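Local coordinates for sucrose 6(F)-phosphate phosphorylase (PDB 6S9V), which is a bacterial phosphorylase of the alpha-amylase family, with a TIM-barrel catalytic domain and a C-terminal antiparallel beta sheet, at residues I464-K469 with C475-D480; F384-P389 with G452-E457; W168-K173 with Q179-V184. All coordinates share one frame; numbering follows the deposited sequence.

Contact 1: I464-K469 with C475-D480; sequences IRLTWK and CSLFID
The Phe478 ring takes Arg465 CD at its edge, in the plane of the ring, while the guanidinium of Arg465 has a water at its own edge, again in plane. The two flat groups stand almost perpendicular, their planes 82° apart, so this is not a stack. The aliphatic stem makes the touch: Arg465 CG approaches Phe478 CD2 obliquely to 3.5 Å. A bend in the arginine chain (chi3 81°) turns NE back over the neighbouring strand. There Arg465 NE donates to the water at 2.9 Å, and the water in turn donates to Leu477 O. That carbonyl also accepts Leu466 N at 3.2 Å, so water and amide both hold it.

Strands 463-470 and 473-480 form a beta hairpin in the middle of the five-stranded antiparallel C-terminal sheet. Their short segments run at 170° to each other, and the hydrogen-bonded pairs are Ile464 with Ile479, Leu466 with Leu477 and Trp468 with Cys475. The shortest amide bond is Leu477 N to Leu466 O, at 2.7 Å. Arg465 and Phe478 share one face with Thr467 and Ser476, whose hydroxyls Thr467 OG1 and Ser476 OG hydrogen-bond at 2.9 Å. On the other face, Ile464 and Ile479 extend together from the sheet, their CB atoms 4.1 Å apart. Leu477 CD2 reaches both Ile464 CG2 and Leu466 CD1, and Trp468 CB meets Cys475 SG at 4.1 Å. Helix 372-384 covers this apolar face, Ile381 packing on both Ile464 and Ile479.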
loop_
_atom_site.group_PDB
_atom_site.type_symbol
_atom_site.label_atom_id
_atom_site.label_comp_id
_atom_site.label_asym_id
_atom_site.label_seq_id
_atom_site.Cartn_x
_atom_site.Cartn_y
_atom_site.Cartn_z
ATOM N N ILE A 464 -21.197 12.181 -12.274
ATOM C CA ILE A 464 -20.427 12.459 -11.066
ATOM C C ILE A 464 -20.165 13.957 -11.028
ATOM O O ILE A 464 -19.664 14.525 -12.004
ATOM C CB ILE A 464 -19.102 11.671 -11.039
ATOM C CG1 ILE A 464 -19.384 10.172 -10.905
ATOM C CG2 ILE A 464 -18.207 12.161 -9.905
ATOM C CD1 ILE A 464 -18.202 9.285 -11.227
ATOM N N ARG A 465 -20.496 14.597 -9.906
ATOM C CA ARG A 465 -20.275 16.034 -9.754
ATOM C C ARG A 465 -19.699 16.287 -8.372
ATOM O O ARG A 465 -20.404 16.130 -7.371
ATOM C CB ARG A 465 -21.565 16.827 -9.961
ATOM C CG ARG A 465 -22.098 16.766 -11.381
ATOM C CD ARG A 465 -23.199 17.810 -11.628
ATOM N NE ARG A 465 -22.657 19.136 -11.913
ATOM C CZ ARG A 465 -23.380 20.170 -12.342
ATOM N NH1 ARG A 465 -24.686 20.038 -12.538
ATOM N NH2 ARG A 465 -22.800 21.340 -12.574
ATOM N N LEU A 466 -18.425 16.671 -8.325
ATOM C CA LEU A 466 -17.706 16.938 -7.087
ATOM C C LEU A 466 -16.999 18.283 -7.187
ATOM O O LEU A 466 -16.417 18.609 -8.226
ATOM C CB LEU A 466 -16.694 15.831 -6.801
ATOM C CG LEU A 466 -17.253 14.405 -6.771
ATOM C CD1 LEU A 466 -16.109 13.397 -6.670
ATOM C CD2 LEU A 466 -18.254 14.212 -5.628
ATOM N N THR A 467 -17.017 19.049 -6.094
ATOM C CA THR A 467 -16.505 20.410 -6.104
ATOM C C THR A 467 -15.593 20.661 -4.912
ATOM O O THR A 467 -15.887 20.238 -3.791
ATOM C CB THR A 467 -17.660 21.431 -6.080
ATOM O OG1 THR A 467 -18.388 21.382 -7.314
ATOM C CG2 THR A 467 -17.139 22.845 -5.838
ATOM N N TRP A 468 -14.492 21.365 -5.174
ATOM C CA TRP A 468 -13.603 21.900 -4.148
ATOM C C TRP A 468 -13.629 23.422 -4.227
ATOM O O TRP A 468 -13.656 23.999 -5.321
ATOM C CB TRP A 468 -12.172 21.376 -4.321
ATOM C CG TRP A 468 -12.024 19.933 -3.958
ATOM C CD1 TRP A 468 -12.257 18.852 -4.767
ATOM C CD2 TRP A 468 -11.619 19.407 -2.691
ATOM N NE1 TRP A 468 -12.009 17.688 -4.085
ATOM C CE2 TRP A 468 -11.618 17.998 -2.805
ATOM C CE3 TRP A 468 -11.251 19.986 -1.474
ATOM C CZ2 TRP A 468 -11.282 17.165 -1.745
ATOM C CZ3 TRP A 468 -10.908 19.152 -0.417
ATOM C CH2 TRP A 468 -10.925 17.760 -0.558
ATOM N N LYS A 469 -13.605 24.075 -3.066
ATOM C CA LYS A 469 -13.646 25.531 -3.010
ATOM C C LYS A 469 -12.621 26.054 -2.018
ATOM O O LYS A 469 -12.551 25.565 -0.885
ATOM C CB LYS A 469 -15.042 26.016 -2.589
ATOM C CG LYS A 469 -16.123 25.810 -3.632
ATOM C CD LYS A 469 -17.511 26.167 -3.105
ATOM C CE LYS A 469 -17.657 27.651 -2.815
ATOM N NZ LYS A 469 -17.861 28.417 -4.075
ATOM N N CYS A 475 -13.052 24.438 -8.239
ATOM C CA CYS A 475 -13.012 23.515 -9.368
ATOM C C CYS A 475 -14.073 22.443 -9.184
ATOM O O CYS A 475 -14.212 21.877 -8.094
ATOM C CB CYS A 475 -11.623 22.877 -9.538
ATOM S SG CYS A 475 -10.929 21.999 -8.128
ATOM N N SER A 476 -14.832 22.185 -10.249
ATOM C CA SER A 476 -15.969 21.270 -10.222
ATOM C C SER A 476 -15.746 20.196 -11.277
ATOM O O SER A 476 -15.698 20.497 -12.474
ATOM C CB SER A 476 -17.281 22.010 -10.474
ATOM O OG SER A 476 -17.475 23.007 -9.491
ATOM N N LEU A 477 -15.589 18.962 -10.820
ATOM C CA LEU A 477 -15.480 17.813 -11.705
ATOM C C LEU A 477 -16.860 17.422 -12.199
ATOM O O LEU A 477 -17.806 17.321 -11.412
ATOM C CB LEU A 477 -14.840 16.646 -10.954
ATOM C CG LEU A 477 -14.831 15.279 -11.647
ATOM C CD1 LEU A 477 -13.917 15.312 -12.867
ATOM C CD2 LEU A 477 -14.418 14.177 -10.675
ATOM N N PHE A 478 -16.982 17.204 -13.503
ATOM C CA PHE A 478 -18.181 16.601 -14.059
ATOM C C PHE A 478 -17.765 15.426 -14.927
ATOM O O PHE A 478 -16.940 15.591 -15.832
ATOM C CB PHE A 478 -18.999 17.591 -14.883
ATOM C CG PHE A 478 -20.237 16.986 -15.472
ATOM C CD1 PHE A 478 -20.205 16.366 -16.710
ATOM C CD2 PHE A 478 -21.424 16.998 -14.767
ATOM C CE1 PHE A 478 -21.336 15.793 -17.237
ATOM C CE2 PHE A 478 -22.568 16.426 -15.303
ATOM C CZ PHE A 478 -22.517 15.820 -16.531
ATOM N N ILE A 479 -18.337 14.255 -14.658
ATOM C CA ILE A 479 -18.135 13.068 -15.482
ATOM C C ILE A 479 -19.490 12.590 -15.981
ATOM O O ILE A 479 -20.420 12.398 -15.189
ATOM C CB ILE A 479 -17.423 11.933 -14.722
ATOM C CG1 ILE A 479 -16.021 12.348 -14.282
ATOM C CG2 ILE A 479 -17.342 10.669 -15.619
ATOM C CD1 ILE A 479 -15.381 11.411 -13.258
ATOM N N ASP A 480 -19.604 12.423 -17.294
ATOM C CA ASP A 480 -20.727 11.727 -17.914
ATOM C C ASP A 480 -20.331 10.258 -18.016
ATOM O O ASP A 480 -19.479 9.899 -18.834
ATOM C CB ASP A 480 -21.037 12.328 -19.282
ATOM C CG ASP A 480 -22.226 11.673 -19.964
ATOM O OD1 ASP A 480 -22.720 10.635 -19.470
ATOM O OD2 ASP A 480 -22.679 12.219 -20.996
HETATM O O HOH W 1 -19.840 19.466 -11.542
#

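Contact 2: F384-P389 with G452-E457; sequences FTPGIP and GEFFIE
With CG of Phe454 anti to the backbone N (chi1 174°) and chi2 at 64°, the phenyl group reaches out from its strand and turns one face to Pro386. The proline ring comes over that face. Its CD lies 3.8 Å from the centroid of the Phe454 ring and only 16° off the ring normal, which meets the geometry of a CH-pi contact. Pro386 CG sits toward one side of the face, 3.5 Å from Phe454 CD2. The two side chains cross at about a right angle.

A second approach comes from the backbone. Phe384 O lies 3.2 Å from Phe454 CE1, oblique to the ring. The same carbonyl accepts a hydrogen bond from Trp468 NE1, and the indole ring of Trp468 meets both Phe384 and Phe454, so the phenyl group belongs to an aromatic cluster. Pro386 touches Trp468 as well, and its carbonyl is held by Arg298 NH1.

Residues 384-389 lead from helix 372-384 into the eighth and last strand of the TIM barrel, 388-392. Phe454 sits on strand 453-456, an outermost strand of the C-terminal sheet. The contact therefore joins barrel to sheet, through three residues and a buried surface of just 134 Å². Lacking hydrogen bonds between its two segments, it rests on shape and dispersion. The proline CD, made somewhat electron-poor by the adjoining amide nitrogen, probably adds a weak electrostatic attraction to the pi face of Phe454.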
loop_
_atom_site.group_PDB
_atom_site.type_symbol
_atom_site.label_atom_id
_atom_site.label_comp_id
_atom_site.label_asym_id
_atom_site.label_seq_id
_atom_site.Cartn_x
_atom_site.Cartn_y
_atom_site.Cartn_z
ATOM N N PHE A 384 -10.242 13.911 -6.872
ATOM C CA PHE A 384 -11.271 14.731 -6.248
ATOM C C PHE A 384 -11.773 14.154 -4.927
ATOM O O PHE A 384 -12.535 14.826 -4.229
ATOM C CB PHE A 384 -12.461 14.932 -7.206
ATOM C CG PHE A 384 -12.305 16.137 -8.093
ATOM C CD1 PHE A 384 -11.400 16.128 -9.144
ATOM C CD2 PHE A 384 -13.030 17.284 -7.851
ATOM C CE1 PHE A 384 -11.236 17.244 -9.943
ATOM C CE2 PHE A 384 -12.863 18.406 -8.635
ATOM C CZ PHE A 384 -11.972 18.390 -9.682
ATOM N N THR A 385 -11.386 12.937 -4.586
ATOM C CA THR A 385 -11.756 12.326 -3.305
ATOM C C THR A 385 -10.833 12.838 -2.206
ATOM O O THR A 385 -9.614 12.854 -2.395
ATOM C CB THR A 385 -11.659 10.803 -3.391
ATOM O OG1 THR A 385 -12.580 10.325 -4.376
ATOM C CG2 THR A 385 -11.997 10.155 -2.036
ATOM N N PRO A 386 -11.371 13.275 -1.065
ATOM C CA PRO A 386 -10.498 13.726 0.028
ATOM C C PRO A 386 -9.507 12.639 0.426
ATOM O O PRO A 386 -9.853 11.461 0.543
ATOM C CB PRO A 386 -11.479 14.041 1.162
ATOM C CG PRO A 386 -12.761 14.385 0.469
ATOM C CD PRO A 386 -12.800 13.474 -0.750
ATOM N N GLY A 387 -8.267 13.059 0.644
ATOM C CA GLY A 387 -7.173 12.162 0.957
ATOM C C GLY A 387 -5.944 12.491 0.116
ATOM O O GLY A 387 -5.997 13.235 -0.845
ATOM N N ILE A 388 -4.834 11.881 0.536
ATOM C CA ILE A 388 -3.561 12.088 -0.168
ATOM C C ILE A 388 -3.515 11.111 -1.323
ATOM O O ILE A 388 -3.500 9.893 -1.102
ATOM C CB ILE A 388 -2.365 11.876 0.781
ATOM C CG1 ILE A 388 -2.469 12.808 1.985
ATOM C CG2 ILE A 388 -1.057 12.064 0.016
ATOM C CD1 ILE A 388 -2.401 14.269 1.629
ATOM N N PRO A 389 -3.484 11.585 -2.580
ATOM C CA PRO A 389 -3.542 10.671 -3.731
ATOM C C PRO A 389 -2.176 10.103 -4.095
ATOM O O PRO A 389 -1.188 10.834 -4.190
ATOM C CB PRO A 389 -4.096 11.549 -4.860
ATOM C CG PRO A 389 -3.892 12.977 -4.417
ATOM C CD PRO A 389 -3.417 13.001 -2.986
ATOM N N GLY A 452 -9.077 23.238 0.142
ATOM C CA GLY A 452 -10.190 23.883 0.802
ATOM C C GLY A 452 -11.330 22.954 1.160
ATOM O O GLY A 452 -11.113 21.843 1.655
ATOM N N GLU A 453 -12.548 23.381 0.856
ATOM C CA GLU A 453 -13.751 22.669 1.256
ATOM C C GLU A 453 -14.254 21.785 0.122
ATOM O O GLU A 453 -14.238 22.179 -1.045
ATOM C CB GLU A 453 -14.845 23.657 1.664
ATOM C CG GLU A 453 -14.506 24.484 2.910
ATOM C CD GLU A 453 -15.544 25.551 3.236
ATOM O OE1 GLU A 453 -16.360 25.871 2.351
ATOM O OE2 GLU A 453 -15.543 26.083 4.377
ATOM N N PHE A 454 -14.711 20.590 0.485
ATOM C CA PHE A 454 -15.179 19.578 -0.456
ATOM C C PHE A 454 -16.696 19.478 -0.394
ATOM O O PHE A 454 -17.274 19.424 0.696
ATOM C CB PHE A 454 -14.544 18.228 -0.126
ATOM C CG PHE A 454 -15.058 17.073 -0.953
ATOM C CD1 PHE A 454 -14.858 17.027 -2.314
ATOM C CD2 PHE A 454 -15.716 16.013 -0.340
ATOM C CE1 PHE A 454 -15.317 15.950 -3.060
ATOM C CE2 PHE A 454 -16.174 14.933 -1.077
ATOM C CZ PHE A 454 -15.970 14.901 -2.437
ATOM N N PHE A 455 -17.335 19.449 -1.565
ATOM C CA PHE A 455 -18.786 19.347 -1.675
ATOM C C PHE A 455 -19.159 18.265 -2.687
ATOM O O PHE A 455 -18.680 18.281 -3.823
ATOM C CB PHE A 455 -19.397 20.693 -2.084
ATOM C CG PHE A 455 -19.113 21.802 -1.104
ATOM C CD1 PHE A 455 -19.851 21.923 0.058
ATOM C CD2 PHE A 455 -18.090 22.703 -1.341
ATOM C CE1 PHE A 455 -19.579 22.936 0.965
ATOM C CE2 PHE A 455 -17.816 23.715 -0.444
ATOM C CZ PHE A 455 -18.558 23.828 0.713
ATOM N N ILE A 456 -20.015 17.343 -2.267
ATOM C CA ILE A 456 -20.597 16.334 -3.148
ATOM C C ILE A 456 -21.892 16.914 -3.707
ATOM O O ILE A 456 -22.801 17.268 -2.948
ATOM C CB ILE A 456 -20.867 15.018 -2.401
ATOM C CG1 ILE A 456 -19.582 14.436 -1.802
ATOM C CG2 ILE A 456 -21.521 13.994 -3.338
ATOM C CD1 ILE A 456 -19.829 13.315 -0.817
ATOM N N GLU A 457 -21.971 17.039 -5.027
ATOM C CA GLU A 457 -23.056 17.767 -5.667
ATOM C C GLU A 457 -24.095 16.784 -6.178
ATOM O O GLU A 457 -23.759 15.687 -6.636
ATOM C CB GLU A 457 -22.561 18.621 -6.841
ATOM C CG GLU A 457 -21.451 19.608 -6.507
ATOM C CD GLU A 457 -21.946 20.847 -5.781
ATOM O OE1 GLU A 457 -23.100 20.853 -5.293
ATOM O OE2 GLU A 457 -21.169 21.824 -5.706
#

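Contact 3: W168-K173 with Q179-V184; sequences WTTFGK and QIDLDV. With SO4 (sulfate ion), chain I.
In the excursion that leaves the TIM barrel after its third strand and returns at helix 187-202, the place of domain B in the alpha-amylase family, Asp181 grips the loop after strand 164-168 chiefly through Thr170. Strand 179-181, which carries Asp181, also pairs antiparallel with strand 101-103. Each carboxylate oxygen takes a different donor of the one threonine. Asp181 OD1 accepts Thr170 N at 2.9 Å along a nearly straight N-H line (170°), the donor standing 40° above the carboxylate plane. Asp181 OD2 accepts Thr170 OG1 at 2.7 Å, on its syn side. Two bonds to the same residue restrict rotation of the carboxylate, and a salt bridge from Lys218 NZ to OD2 adds a third hold.

The backbone joins in beside them: Asp181 N donates to Trp168 O at 3.1 Å, and a water donates to both Trp168 O and Asp181 O. The Trp168 ring turns its edge to the carboxylate, CD1 lying 3.5 Å from Asp181 OD2. Thr169 and Ile180 run alongside each other, with CG2 of the threonine 3.7 Å from CD1 of the isoleucine. A second water accepts a hydrogen bond from Phe171 N at 2.9 Å. Farther along, Gln179 OE1 touches Phe171 CB at 3.5 Å, while its NE2 is held by Asp63 and Phe66 O. A sulfate ion, probably from the crystallisation liquor and also bound by Arg417 NH2, lies beyond: the Lys173 chain bends at its end (chi4 57°), and NZ donates to sulfate O1 at 2.7 Å.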
loop_
_atom_site.group_PDB
_atom_site.type_symbol
_atom_site.label_atom_id
_atom_site.label_comp_id
_atom_site.label_asym_id
_atom_site.label_seq_id
_atom_site.Cartn_x
_atom_site.Cartn_y
_atom_site.Cartn_z
ATOM N N TRP A 168 7.607 -18.978 14.503
ATOM C CA TRP A 168 6.451 -18.479 13.777
ATOM C C TRP A 168 6.881 -17.788 12.488
ATOM O O TRP A 168 7.805 -16.964 12.479
ATOM C CB TRP A 168 5.662 -17.523 14.671
ATOM C CG TRP A 168 4.196 -17.516 14.403
ATOM C CD1 TRP A 168 3.486 -16.595 13.687
ATOM C CD2 TRP A 168 3.258 -18.514 14.818
ATOM N NE1 TRP A 168 2.155 -16.945 13.653
ATOM C CE2 TRP A 168 1.992 -18.123 14.337
ATOM C CE3 TRP A 168 3.367 -19.697 15.555
ATOM C CZ2 TRP A 168 0.839 -18.871 14.577
ATOM C CZ3 TRP A 168 2.219 -20.441 15.792
ATOM C CH2 TRP A 168 0.974 -20.023 15.301
ATOM N N THR A 169 6.197 -18.128 11.393
ATOM C CA THR A 169 6.432 -17.505 10.089
ATOM C C THR A 169 5.056 -17.359 9.441
ATOM O O THR A 169 4.534 -18.319 8.867
ATOM C CB THR A 169 7.386 -18.325 9.220
ATOM O OG1 THR A 169 6.847 -19.633 8.977
ATOM C CG2 THR A 169 8.738 -18.468 9.916
ATOM N N THR A 170 4.468 -16.165 9.567
ATOM C CA THR A 170 3.140 -15.916 9.012
ATOM C C THR A 170 3.140 -16.030 7.495
ATOM O O THR A 170 2.189 -16.553 6.907
ATOM C CB THR A 170 2.653 -14.525 9.431
ATOM O OG1 THR A 170 2.452 -14.488 10.846
ATOM C CG2 THR A 170 1.355 -14.162 8.723
ATOM N N PHE A 171 4.184 -15.521 6.847
ATOM C CA PHE A 171 4.286 -15.470 5.399
ATOM C C PHE A 171 5.472 -16.298 4.919
ATOM O O PHE A 171 6.406 -16.581 5.670
ATOM C CB PHE A 171 4.462 -14.028 4.906
ATOM C CG PHE A 171 3.377 -13.105 5.341
ATOM C CD1 PHE A 171 2.170 -13.092 4.676
ATOM C CD2 PHE A 171 3.561 -12.246 6.420
ATOM C CE1 PHE A 171 1.165 -12.230 5.057
ATOM C CE2 PHE A 171 2.553 -11.390 6.814
ATOM C CZ PHE A 171 1.348 -11.391 6.139
ATOM N N GLY A 172 5.440 -16.650 3.643
ATOM C CA GLY A 172 6.572 -17.309 3.027
ATOM C C GLY A 172 6.140 -18.327 2.005
ATOM O O GLY A 172 5.436 -19.284 2.329
ATOM N N LYS A 173 6.558 -18.119 0.759
ATOM C CA LYS A 173 6.230 -19.039 -0.318
ATOM C C LYS A 173 7.129 -20.264 -0.325
ATOM O O LYS A 173 6.763 -21.279 -0.930
ATOM C CB LYS A 173 6.325 -18.310 -1.657
ATOM C CG LYS A 173 5.338 -17.162 -1.801
ATOM C CD LYS A 173 5.459 -16.496 -3.164
ATOM C CE LYS A 173 4.236 -15.648 -3.494
ATOM N NZ LYS A 173 3.971 -14.596 -2.478
ATOM N N GLN A 179 10.905 -15.419 5.854
ATOM C CA GLN A 179 10.368 -14.319 6.646
ATOM C C GLN A 179 10.052 -14.829 8.046
ATOM O O GLN A 179 9.080 -15.569 8.242
ATOM C CB GLN A 179 9.130 -13.735 5.967
ATOM C CG GLN A 179 9.430 -13.021 4.638
ATOM C CD GLN A 179 8.197 -12.888 3.750
ATOM O OE1 GLN A 179 7.589 -13.884 3.366
ATOM N NE2 GLN A 179 7.844 -11.657 3.403
ATOM N N ILE A 180 10.878 -14.440 9.015
ATOM C CA ILE A 180 10.726 -14.870 10.400
ATOM C C ILE A 180 9.987 -13.785 11.171
ATOM O O ILE A 180 10.413 -12.623 11.178
ATOM C CB ILE A 180 12.088 -15.153 11.056
ATOM C CG1 ILE A 180 12.951 -16.073 10.185
ATOM C CG2 ILE A 180 11.870 -15.752 12.448
ATOM C CD1 ILE A 180 12.274 -17.361 9.773
ATOM N N ASP A 181 8.905 -14.159 11.846
ATOM C CA ASP A 181 8.124 -13.174 12.582
ATOM C C ASP A 181 8.915 -12.644 13.773
ATOM O O ASP A 181 9.624 -13.390 14.455
ATOM C CB ASP A 181 6.800 -13.770 13.068
ATOM C CG ASP A 181 5.748 -13.842 11.978
ATOM O OD1 ASP A 181 6.101 -14.171 10.831
ATOM O OD2 ASP A 181 4.554 -13.605 12.280
ATOM N N LEU A 182 8.798 -11.336 14.002
ATOM C CA LEU A 182 9.383 -10.676 15.158
ATOM C C LEU A 182 8.412 -10.704 16.329
ATOM O O LEU A 182 7.196 -10.599 16.146
ATOM C CB LEU A 182 9.737 -9.226 14.827
ATOM C CG LEU A 182 10.799 -9.005 13.747
ATOM C CD1 LEU A 182 10.823 -7.547 13.311
ATOM C CD2 LEU A 182 12.152 -9.435 14.268
ATOM N N ASP A 183 8.952 -10.850 17.535
ATOM C CA ASP A 183 8.151 -10.777 18.756
ATOM C C ASP A 183 8.134 -9.319 19.206
ATOM O O ASP A 183 9.104 -8.832 19.792
ATOM C CB ASP A 183 8.723 -11.688 19.832
ATOM C CG ASP A 183 7.897 -11.678 21.106
ATOM O OD1 ASP A 183 6.915 -10.914 21.182
ATOM O OD2 ASP A 183 8.238 -12.434 22.031
ATOM N N VAL A 184 7.037 -8.610 18.921
ATOM C CA VAL A 184 6.977 -7.192 19.258
ATOM C C VAL A 184 6.832 -6.944 20.754
ATOM O O VAL A 184 6.925 -5.792 21.191
ATOM C CB VAL A 184 5.838 -6.479 18.494
ATOM C CG1 VAL A 184 6.043 -6.617 16.997
ATOM C CG2 VAL A 184 4.471 -7.004 18.910
HETATM S S SO4 I . 4.144 -11.152 -3.075
HETATM O O1 SO4 I . 4.110 -12.010 -1.896
HETATM O O2 SO4 I . 3.206 -10.050 -2.890
HETATM O O3 SO4 I . 3.774 -11.932 -4.253
HETATM O O4 SO4 I . 5.489 -10.615 -3.268
HETATM O O HOH W 2 9.125 -15.951 14.800
HETATM O O HOH W 3 6.483 -14.178 8.091
#

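All three contacts are largely buried, but contact 1 is two-sided, with a buried apolar face and a polar one where Arg465 is exposed. It is a regular strand pair inside the C-terminal sheet, with 501 Å² buried and a ladder of amide bonds. Contact 2 has about a quarter of that area and joins the same sheet to the barrel through aromatic and proline packing. The two touch directly: Thr467 O and Lys469 O probably accept Phe455 N and Glu453 N, since strands 453-456 and 463-470 are neighbours. Contact 3 lies on the opposite side of the chain's centre, its centre about 45 Å from that of contact 1, and relies on a carboxylate and waters to hold an irregular loop.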